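Local coordinates for dihydrofolate reductase (Enterococcus faecalis, PDB 4M7U), which probably reduces 7,8-dihydrofolate to tetrahydrofolate with NADPH, a step that feeds glycine, purine and DNA-precursor synthesis, at residues Lys42-Thr54 and Tyr98-Val110. Residues are numbered along the deposited sequence; the frame is centred on the assembly and turned at random.
Sequences KTIHNTLVLGRAT and YEGVTVIGGGSVV. With NAP (NADP nicotinamide-adenine-dinucleotide phosphate), chain B.
Two neighbouring parallel strands of the dihydrofolate reductase sheet, 47-51 and 101-104, open at their C-terminal ends onto the NADP diphosphate. Thr-47 and Val-49 zip to the other strand by backbone bonds such as Val-49 N to Val-103 O (2.7 Å); past Val-49 the regular pairing ends, and Gly-51 N bonds Gly-106 O one residue out of step. At the other end, Val-101 N donates to Asn-46 OD1 (3.0 Å) from above the carbonyl plane, while Asn-46 ND2 reaches Lys-42 O, fixing the amide's rotation. Thr-47 OG1, beside its backbone N (chi1 -61°), lies 3.1 Å from Tyr-98 CZ over one ring face and hydrogen-bonds Tyr-94 OH. Val-49 CG2 meets Thr-102 CG2 at 3.6 Å; Val-103 CG1 touches Leu-48 CD1 and Thr-43 CG2. The starts of two helices grip the cofactor, one after Gly-51, the other after the Gly-106 to Gly-107 cis peptide: NAP O2A accepts from Thr-54 OG1 (2.5 Å) and Gly-107 N (2.9 Å), and Arg-52 NE and NH2 hold the 2'-phosphate edge-on, with Glu-56 salt-bridged to NH1. Val-110 CG2 presses on Gly-51 CA (3.4 Å). Strand 67-71 flanks 47-51, strand 9-17 flanks 101-104, and helix 88-97 packs on Val-49 and Thr-102.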
ATOM      1  N   LYS A  42       0.072 -10.838  -1.084  1.00 22.26           N
ATOM      2  CA  LYS A  42       1.276 -10.018  -1.203  1.00 20.65           C
ATOM      3  C   LYS A  42       1.813  -9.531   0.145  1.00 24.23           C
ATOM      4  O   LYS A  42       2.999  -9.222   0.272  1.00 28.01           O
ATOM      5  CB  LYS A  42       1.006  -8.815  -2.116  1.00 20.03           C
ATOM      6  CG  LYS A  42       0.931  -9.134  -3.609  1.00 21.53           C
ATOM      7  CD  LYS A  42       2.337  -9.339  -4.193  1.00 21.29           C
ATOM      8  CE  LYS A  42       2.305  -9.369  -5.729  1.00 32.23           C
ATOM      9  NZ  LYS A  42       2.595 -10.704  -6.336  1.00 43.59           N
ATOM     10  N   THR A  43       0.947  -9.454   1.152  1.00 18.36           N
ATOM     11  CA  THR A  43       1.370  -8.940   2.453  1.00 24.17           C
ATOM     12  C   THR A  43       1.593 -10.025   3.519  1.00 24.76           C
ATOM     13  O   THR A  43       2.306  -9.786   4.498  1.00 18.73           O
ATOM     14  CB  THR A  43       0.399  -7.864   2.989  1.00 24.15           C
ATOM     15  OG1 THR A  43      -0.914  -8.423   3.111  1.00 20.49           O
ATOM     16  CG2 THR A  43       0.353  -6.653   2.039  1.00 17.31           C
ATOM     17  N   ILE A  44       0.981 -11.196   3.332  1.00 19.33           N
ATOM     18  CA  ILE A  44       1.075 -12.298   4.300  1.00 25.64           C
ATOM     19  C   ILE A  44       2.533 -12.605   4.634  1.00 20.58           C
ATOM     20  O   ILE A  44       3.384 -12.644   3.744  1.00 24.22           O
ATOM     21  CB  ILE A  44       0.341 -13.587   3.808  1.00 21.81           C
ATOM     22  CG1 ILE A  44       0.212 -14.606   4.935  1.00 32.35           C
ATOM     23  CG2 ILE A  44       1.038 -14.215   2.621  1.00 22.39           C
ATOM     24  CD1 ILE A  44      -0.858 -14.240   5.932  1.00 42.76           C
ATOM     25  N   HIS A  45       2.823 -12.749   5.926  1.00 20.77           N
ATOM     26  CA  HIS A  45       4.188 -12.987   6.409  1.00 20.19           C
ATOM     27  C   HIS A  45       5.191 -11.896   6.023  1.00 29.68           C
ATOM     28  O   HIS A  45       6.404 -12.087   6.171  1.00 28.60           O
ATOM     29  CB  HIS A  45       4.695 -14.372   5.975  1.00 28.59           C
ATOM     30  CG  HIS A  45       3.759 -15.486   6.331  1.00 29.88           C
ATOM     31  ND1 HIS A  45       3.368 -16.452   5.428  1.00 40.47           N
ATOM     32  CD2 HIS A  45       3.112 -15.765   7.488  1.00 32.26           C
ATOM     33  CE1 HIS A  45       2.525 -17.285   6.015  1.00 32.94           C
ATOM     34  NE2 HIS A  45       2.351 -16.891   7.263  1.00 45.27           N
ATOM     35  N   ASN A  46       4.695 -10.751   5.548  1.00 20.93           N
ATOM     36  CA  ASN A  46       5.563  -9.591   5.327  1.00 19.39           C
ATOM     37  C   ASN A  46       5.275  -8.455   6.313  1.00 19.40           C
ATOM     38  O   ASN A  46       4.639  -8.662   7.352  1.00 23.39           O
ATOM     39  CB  ASN A  46       5.451  -9.085   3.883  1.00 17.10           C
ATOM     40  CG  ASN A  46       6.132 -10.008   2.893  1.00 29.70           C
ATOM     41  OD1 ASN A  46       7.302 -10.374   3.067  1.00 21.66           O
ATOM     42  ND2 ASN A  46       5.403 -10.400   1.853  1.00 26.96           N
ATOM     43  N   THR A  47       5.756  -7.258   5.989  1.00 14.41           N
ATOM     44  CA  THR A  47       5.418  -6.078   6.768  1.00 16.39           C
ATOM     45  C   THR A  47       4.531  -5.140   5.953  1.00 12.73           C
ATOM     46  O   THR A  47       4.749  -4.940   4.755  1.00 16.79           O
ATOM     47  CB  THR A  47       6.682  -5.353   7.277  1.00 12.79           C
ATOM     48  OG1 THR A  47       7.414  -6.246   8.125  1.00 16.37           O
ATOM     49  CG2 THR A  47       6.299  -4.109   8.080  1.00 13.27           C
ATOM     50  N   LEU A  48       3.509  -4.594   6.598  1.00 14.99           N
ATOM     51  CA  LEU A  48       2.609  -3.653   5.952  1.00 11.67           C
ATOM     52  C   LEU A  48       2.720  -2.281   6.650  1.00 12.06           C
ATOM     53  O   LEU A  48       2.580  -2.193   7.878  1.00 15.05           O
ATOM     54  CB  LEU A  48       1.173  -4.180   6.033  1.00 15.71           C
ATOM     55  CG  LEU A  48       0.105  -3.248   5.456  1.00 16.17           C
ATOM     56  CD1 LEU A  48       0.268  -3.136   3.934  1.00  8.97           C
ATOM     57  CD2 LEU A  48      -1.296  -3.719   5.824  1.00 16.23           C
ATOM     58  N   VAL A  49       2.982  -1.227   5.874  1.00  9.52           N
ATOM     59  CA  VAL A  49       3.126   0.134   6.418  1.00 11.43           C
ATOM     60  C   VAL A  49       1.894   0.965   6.094  1.00 17.07           C
ATOM     61  O   VAL A  49       1.522   1.089   4.927  1.00 11.23           O
ATOM     62  CB  VAL A  49       4.369   0.862   5.836  1.00 11.05           C
ATOM     63  CG1 VAL A  49       4.498   2.274   6.426  1.00  9.96           C
ATOM     64  CG2 VAL A  49       5.629   0.054   6.107  1.00  8.35           C
ATOM     65  N   LEU A  50       1.266   1.537   7.125  1.00 12.73           N
ATOM     66  CA  LEU A  50       0.051   2.332   6.945  1.00 11.55           C
ATOM     67  C   LEU A  50       0.145   3.692   7.660  1.00 19.15           C
ATOM     68  O   LEU A  50       0.552   3.759   8.824  1.00 13.11           O
ATOM     69  CB  LEU A  50      -1.164   1.575   7.490  1.00 13.16           C
ATOM     70  CG  LEU A  50      -1.529   0.216   6.897  1.00 15.38           C
ATOM     71  CD1 LEU A  50      -2.704  -0.392   7.670  1.00 10.73           C
ATOM     72  CD2 LEU A  50      -1.901   0.403   5.438  1.00 12.97           C
ATOM     73  N   GLY A  51      -0.246   4.770   6.977  1.00  8.97           N
ATOM     74  CA  GLY A  51      -0.370   6.058   7.642  1.00  8.99           C
ATOM     75  C   GLY A  51      -1.470   5.966   8.686  1.00 13.65           C
ATOM     76  O   GLY A  51      -2.330   5.075   8.605  1.00 14.33           O
ATOM     77  N   ARG A  52      -1.461   6.870   9.668  1.00 18.08           N
ATOM     78  CA  ARG A  52      -2.439   6.791  10.757  1.00 16.88           C
ATOM     79  C   ARG A  52      -3.887   6.818  10.268  1.00 14.22           C
ATOM     80  O   ARG A  52      -4.716   6.028  10.736  1.00 14.99           O
ATOM     81  CB  ARG A  52      -2.216   7.901  11.793  1.00 14.21           C
ATOM     82  CG  ARG A  52      -3.324   7.951  12.851  1.00 19.62           C
ATOM     83  CD  ARG A  52      -3.165   9.118  13.804  1.00 21.45           C
ATOM     84  NE  ARG A  52      -3.171  10.402  13.102  1.00 27.52           N
ATOM     85  CZ  ARG A  52      -4.271  11.015  12.670  1.00 22.24           C
ATOM     86  NH1 ARG A  52      -5.461  10.461  12.864  1.00 23.35           N
ATOM     87  NH2 ARG A  52      -4.178  12.178  12.036  1.00 21.67           N
ATOM     88  N   ALA A  53      -4.193   7.705   9.319  1.00 12.42           N
ATOM     89  CA  ALA A  53      -5.588   7.903   8.911  1.00 10.94           C
ATOM     90  C   ALA A  53      -6.173   6.649   8.277  1.00 17.16           C
ATOM     91  O   ALA A  53      -7.333   6.286   8.536  1.00 18.15           O
ATOM     92  CB  ALA A  53      -5.713   9.085   7.969  1.00 14.30           C
ATOM     93  N   THR A  54      -5.371   5.995   7.440  1.00 17.22           N
ATOM     94  CA  THR A  54      -5.758   4.727   6.823  1.00 12.70           C
ATOM     95  C   THR A  54      -5.931   3.638   7.876  1.00 14.32           C
ATOM     96  O   THR A  54      -6.892   2.866   7.834  1.00 23.91           O
ATOM     97  CB  THR A  54      -4.690   4.273   5.795  1.00 17.09           C
ATOM     98  OG1 THR A  54      -4.641   5.216   4.722  1.00 19.03           O
ATOM     99  CG2 THR A  54      -5.004   2.907   5.232  1.00 15.87           C
ATOM    100  N   TYR A  98      15.011  -5.721   7.531  1.00 32.86           N
ATOM    101  CA  TYR A  98      13.941  -6.717   7.556  1.00 32.41           C
ATOM    102  C   TYR A  98      14.188  -7.749   6.457  1.00 27.33           C
ATOM    103  O   TYR A  98      14.572  -7.392   5.332  1.00 32.93           O
ATOM    104  CB  TYR A  98      12.563  -6.047   7.403  1.00 29.83           C
ATOM    105  CG  TYR A  98      11.387  -7.003   7.417  1.00 29.15           C
ATOM    106  CD1 TYR A  98      11.097  -7.775   8.545  1.00 21.15           C
ATOM    107  CD2 TYR A  98      10.557  -7.125   6.306  1.00 21.71           C
ATOM    108  CE1 TYR A  98      10.010  -8.651   8.556  1.00 21.09           C
ATOM    109  CE2 TYR A  98       9.471  -7.989   6.310  1.00 19.67           C
ATOM    110  CZ  TYR A  98       9.200  -8.746   7.437  1.00 20.86           C
ATOM    111  OH  TYR A  98       8.122  -9.602   7.432  1.00 26.78           O
ATOM    112  N   GLU A  99      13.982  -9.023   6.795  1.00 31.16           N
ATOM    113  CA  GLU A  99      14.296 -10.137   5.891  1.00 47.74           C
ATOM    114  C   GLU A  99      13.294 -10.332   4.747  1.00 39.78           C
ATOM    115  O   GLU A  99      13.628 -10.939   3.727  1.00 59.44           O
ATOM    116  CB  GLU A  99      14.456 -11.459   6.668  1.00 35.68           C
ATOM    117  CG  GLU A  99      15.290 -11.381   7.948  1.00 44.42           C
ATOM    118  CD  GLU A  99      16.783 -11.179   7.704  1.00 73.51           C
ATOM    119  OE1 GLU A  99      17.156 -10.333   6.859  1.00 66.89           O
ATOM    120  OE2 GLU A  99      17.593 -11.866   8.372  1.00 75.91           O
ATOM    121  N   GLY A 100      12.074  -9.835   4.915  1.00 21.28           N
ATOM    122  CA  GLY A 100      11.059  -9.957   3.881  1.00 25.76           C
ATOM    123  C   GLY A 100      10.790  -8.631   3.191  1.00 23.75           C
ATOM    124  O   GLY A 100      11.638  -7.739   3.195  1.00 25.21           O
ATOM    125  N   VAL A 101       9.609  -8.490   2.599  1.00 13.02           N
ATOM    126  CA  VAL A 101       9.294  -7.277   1.859  1.00 16.54           C
ATOM    127  C   VAL A 101       8.535  -6.311   2.779  1.00 17.94           C
ATOM    128  O   VAL A 101       7.699  -6.731   3.586  1.00 18.93           O
ATOM    129  CB  VAL A 101       8.443  -7.579   0.580  1.00 21.05           C
ATOM    130  CG1 VAL A 101       8.253  -6.309  -0.257  1.00 21.78           C
ATOM    131  CG2 VAL A 101       9.094  -8.662  -0.272  1.00 25.77           C
ATOM    132  N   THR A 102       8.849  -5.024   2.667  1.00 13.83           N
ATOM    133  CA  THR A 102       8.150  -3.976   3.403  1.00 13.00           C
ATOM    134  C   THR A 102       7.145  -3.347   2.444  1.00 16.55           C
ATOM    135  O   THR A 102       7.517  -2.611   1.522  1.00 12.92           O
ATOM    136  CB  THR A 102       9.126  -2.890   3.926  1.00 15.00           C
ATOM    137  OG1 THR A 102      10.159  -3.501   4.718  1.00 12.09           O
ATOM    138  CG2 THR A 102       8.384  -1.855   4.776  1.00  9.42           C
ATOM    139  N   VAL A 103       5.870  -3.662   2.650  1.00 15.44           N
ATOM    140  CA  VAL A 103       4.827  -3.235   1.735  1.00  8.88           C
ATOM    141  C   VAL A 103       4.224  -1.927   2.206  1.00  8.12           C
ATOM    142  O   VAL A 103       3.806  -1.794   3.369  1.00 13.80           O
ATOM    143  CB  VAL A 103       3.729  -4.292   1.630  1.00  9.87           C
ATOM    144  CG1 VAL A 103       2.630  -3.815   0.719  1.00  9.86           C
ATOM    145  CG2 VAL A 103       4.315  -5.598   1.110  1.00 11.78           C
ATOM    146  N   ILE A 104       4.212  -0.949   1.311  1.00 10.09           N
ATOM    147  CA  ILE A 104       3.646   0.359   1.612  1.00  8.93           C
ATOM    148  C   ILE A 104       2.174   0.315   1.222  1.00  9.94           C
ATOM    149  O   ILE A 104       1.840   0.244   0.040  1.00 11.73           O
ATOM    150  CB  ILE A 104       4.348   1.487   0.820  1.00 11.97           C
ATOM    151  CG1 ILE A 104       5.870   1.384   0.956  1.00 11.51           C
ATOM    152  CG2 ILE A 104       3.867   2.843   1.299  1.00  7.35           C
ATOM    153  CD1 ILE A 104       6.346   1.343   2.424  1.00 14.76           C
ATOM    154  N   GLY A 105       1.286   0.341   2.207  1.00 10.79           N
ATOM    155  CA  GLY A 105      -0.126   0.166   1.928  1.00  9.18           C
ATOM    156  C   GLY A 105      -0.955   1.433   1.842  1.00 12.80           C
ATOM    157  O   GLY A 105      -2.160   1.342   1.627  1.00 14.55           O
ATOM    158  N   GLY A 106      -0.329   2.601   2.019  1.00 12.30           N
ATOM    159  CA  GLY A 106      -1.039   3.879   1.959  1.00 15.11           C
ATOM    160  C   GLY A 106      -1.132   4.583   3.311  1.00 16.73           C
ATOM    161  O   GLY A 106      -0.515   4.126   4.282  1.00 13.50           O
ATOM    162  N   GLY A 107      -1.888   5.680   3.404  1.00 12.71           N
ATOM    163  CA  GLY A 107      -2.679   6.230   2.312  1.00 12.91           C
ATOM    164  C   GLY A 107      -1.930   7.218   1.429  1.00 13.91           C
ATOM    165  O   GLY A 107      -0.765   7.002   1.100  1.00 12.65           O
ATOM    166  N   SER A 108      -2.580   8.306   1.027  1.00 12.57           N
ATOM    167  CA  SER A 108      -1.967   9.198   0.031  1.00 13.03           C
ATOM    168  C   SER A 108      -0.645   9.883   0.458  1.00 15.04           C
ATOM    169  O   SER A 108       0.319   9.917  -0.312  1.00 13.26           O
ATOM    170  CB  SER A 108      -2.985  10.231  -0.457  1.00 16.29           C
ATOM    171  OG  SER A 108      -2.394  11.051  -1.455  1.00 22.20           O
ATOM    172  N   VAL A 109      -0.590  10.419   1.677  1.00 22.87           N
ATOM    173  CA  VAL A 109       0.659  11.011   2.191  1.00 20.11           C
ATOM    174  C   VAL A 109       1.801   9.994   2.232  1.00 16.31           C
ATOM    175  O   VAL A 109       2.934  10.283   1.808  1.00 16.37           O
ATOM    176  CB  VAL A 109       0.489  11.589   3.610  1.00 19.60           C
ATOM    177  CG1 VAL A 109       1.832  12.066   4.146  1.00 17.30           C
ATOM    178  CG2 VAL A 109      -0.502  12.742   3.595  1.00 20.95           C
ATOM    179  N   VAL A 110       1.499   8.802   2.739  1.00 15.10           N
ATOM    180  CA  VAL A 110       2.488   7.742   2.811  1.00 11.44           C
ATOM    181  C   VAL A 110       3.006   7.350   1.433  1.00 10.74           C
ATOM    182  O   VAL A 110       4.216   7.211   1.240  1.00 13.62           O
ATOM    183  CB  VAL A 110       1.932   6.526   3.569  1.00 11.22           C
ATOM    184  CG1 VAL A 110       2.973   5.423   3.662  1.00 11.61           C
ATOM    185  CG2 VAL A 110       1.555   6.947   4.966  1.00 10.40           C
TER
HETATM  186  PA  NAP B 201      -2.685   8.546   5.386  0.61 21.34           P
HETATM  187  O1A NAP B 201      -1.497   8.669   4.382  0.61 13.92           O
HETATM  188  O2A NAP B 201      -3.185   7.119   5.506  0.61 14.61           O
HETATM  189  O5B NAP B 201      -2.204   8.977   6.812  0.61 20.41           O
HETATM  190  C5B NAP B 201      -1.685  10.257   7.021  0.61 15.59           C
HETATM  191  C4B NAP B 201      -1.039  10.364   8.366  0.61 17.63           C
HETATM  192  O4B NAP B 201       0.069   9.390   8.623  0.61 19.58           O
HETATM  193  C3B NAP B 201      -0.600  11.694   8.929  0.61 20.03           C
HETATM  194  O3B NAP B 201      -1.516  12.679   9.232  0.61 18.73           O
HETATM  195  C2B NAP B 201       0.365  11.280   9.976  0.39 17.68           C
HETATM  196  O2B NAP B 201      -0.095  10.941  11.232  0.39 19.54           O
HETATM  197  C1B NAP B 201       1.138  10.279   9.144  0.61 18.56           C
HETATM  198  N9A NAP B 201       2.416  10.296   8.503  0.61 20.83           N
HETATM  199  C8A NAP B 201       2.595  10.256   7.182  0.61 19.07           C
HETATM  200  N7A NAP B 201       3.982  10.469   6.938  0.39 21.95           N
HETATM  201  C5A NAP B 201       4.613  10.668   8.168  0.39 22.76           C
HETATM  202  C6A NAP B 201       5.951  10.918   8.496  0.39 20.95           C
HETATM  203  N6A NAP B 201       6.940  11.006   7.453  0.61 16.74           N
HETATM  204  N1A NAP B 201       6.274  11.067   9.778  0.61 22.39           N
HETATM  205  C2A NAP B 201       5.329  10.973  10.770  0.39 18.35           C
HETATM  206  N3A NAP B 201       3.998  10.726  10.445  0.39 19.02           N
HETATM  207  C4A NAP B 201       3.680  10.579   9.149  0.39 21.53           C
HETATM  208  O3  NAP B 201      -3.874   9.518   5.011  0.61 20.89           O
HETATM  209  PN  NAP B 201      -4.201  10.066   3.558  0.61 20.82           P
HETATM  210  O1N NAP B 201      -3.101  11.085   3.121  0.61 28.82           O
HETATM  211  O2N NAP B 201      -4.304   8.962   2.528  0.61 17.80           O
HETATM  212  O5D NAP B 201      -5.628  10.737   3.696  0.61 26.98           O
HETATM  213  C5D NAP B 201      -6.482  10.219   4.688  0.61 21.65           C
HETATM  214  C4D NAP B 201      -7.499  11.156   5.313  0.61 31.70           C
HETATM  215  O4D NAP B 201      -7.520  12.584   4.915  0.61 28.70           O
HETATM  216  C3D NAP B 201      -8.956  10.724   5.481  0.61 20.25           C
HETATM  217  O3D NAP B 201      -9.443  10.512   6.697  0.61 38.17           O
HETATM  218  C2D NAP B 201      -9.738  11.660   4.603  0.61 24.92           C
HETATM  219  O2D NAP B 201     -11.088  11.865   4.798  0.61 32.32           O
HETATM  220  C1D NAP B 201      -8.858  12.874   4.385  0.61 31.99           C
HETATM  221  N1N NAP B 201      -9.014  13.862   3.346  0.61 37.40           N
HETATM  222  C2N NAP B 201     -10.153  14.742   3.140  0.61 28.53           C
HETATM  223  C3N NAP B 201     -10.107  15.826   2.056  0.61 29.83           C
HETATM  224  C7N NAP B 201     -10.902  17.054   2.314  0.61 27.26           C
HETATM  225  O7N NAP B 201     -10.937  17.494   3.457  0.61 31.84           O
HETATM  226  N7N NAP B 201     -11.910  17.447   1.384  0.61 23.51           N
HETATM  227  C4N NAP B 201      -9.031  15.780   0.942  0.61 33.30           C
HETATM  228  C5N NAP B 201      -8.023  14.609   1.087  0.61 30.05           C
HETATM  229  C6N NAP B 201      -8.145  13.582   2.228  0.61 33.81           C
HETATM  230  P2B NAP B 201      -0.272  12.097  12.282  0.61 19.40           P
HETATM  231  O1X NAP B 201      -1.305  13.136  11.736  0.61 16.71           O
HETATM  232  O2X NAP B 201      -0.844  11.465  13.589  0.39 20.91           O
HETATM  233  O3X NAP B 201       1.066  12.761  12.507  0.61 16.59           O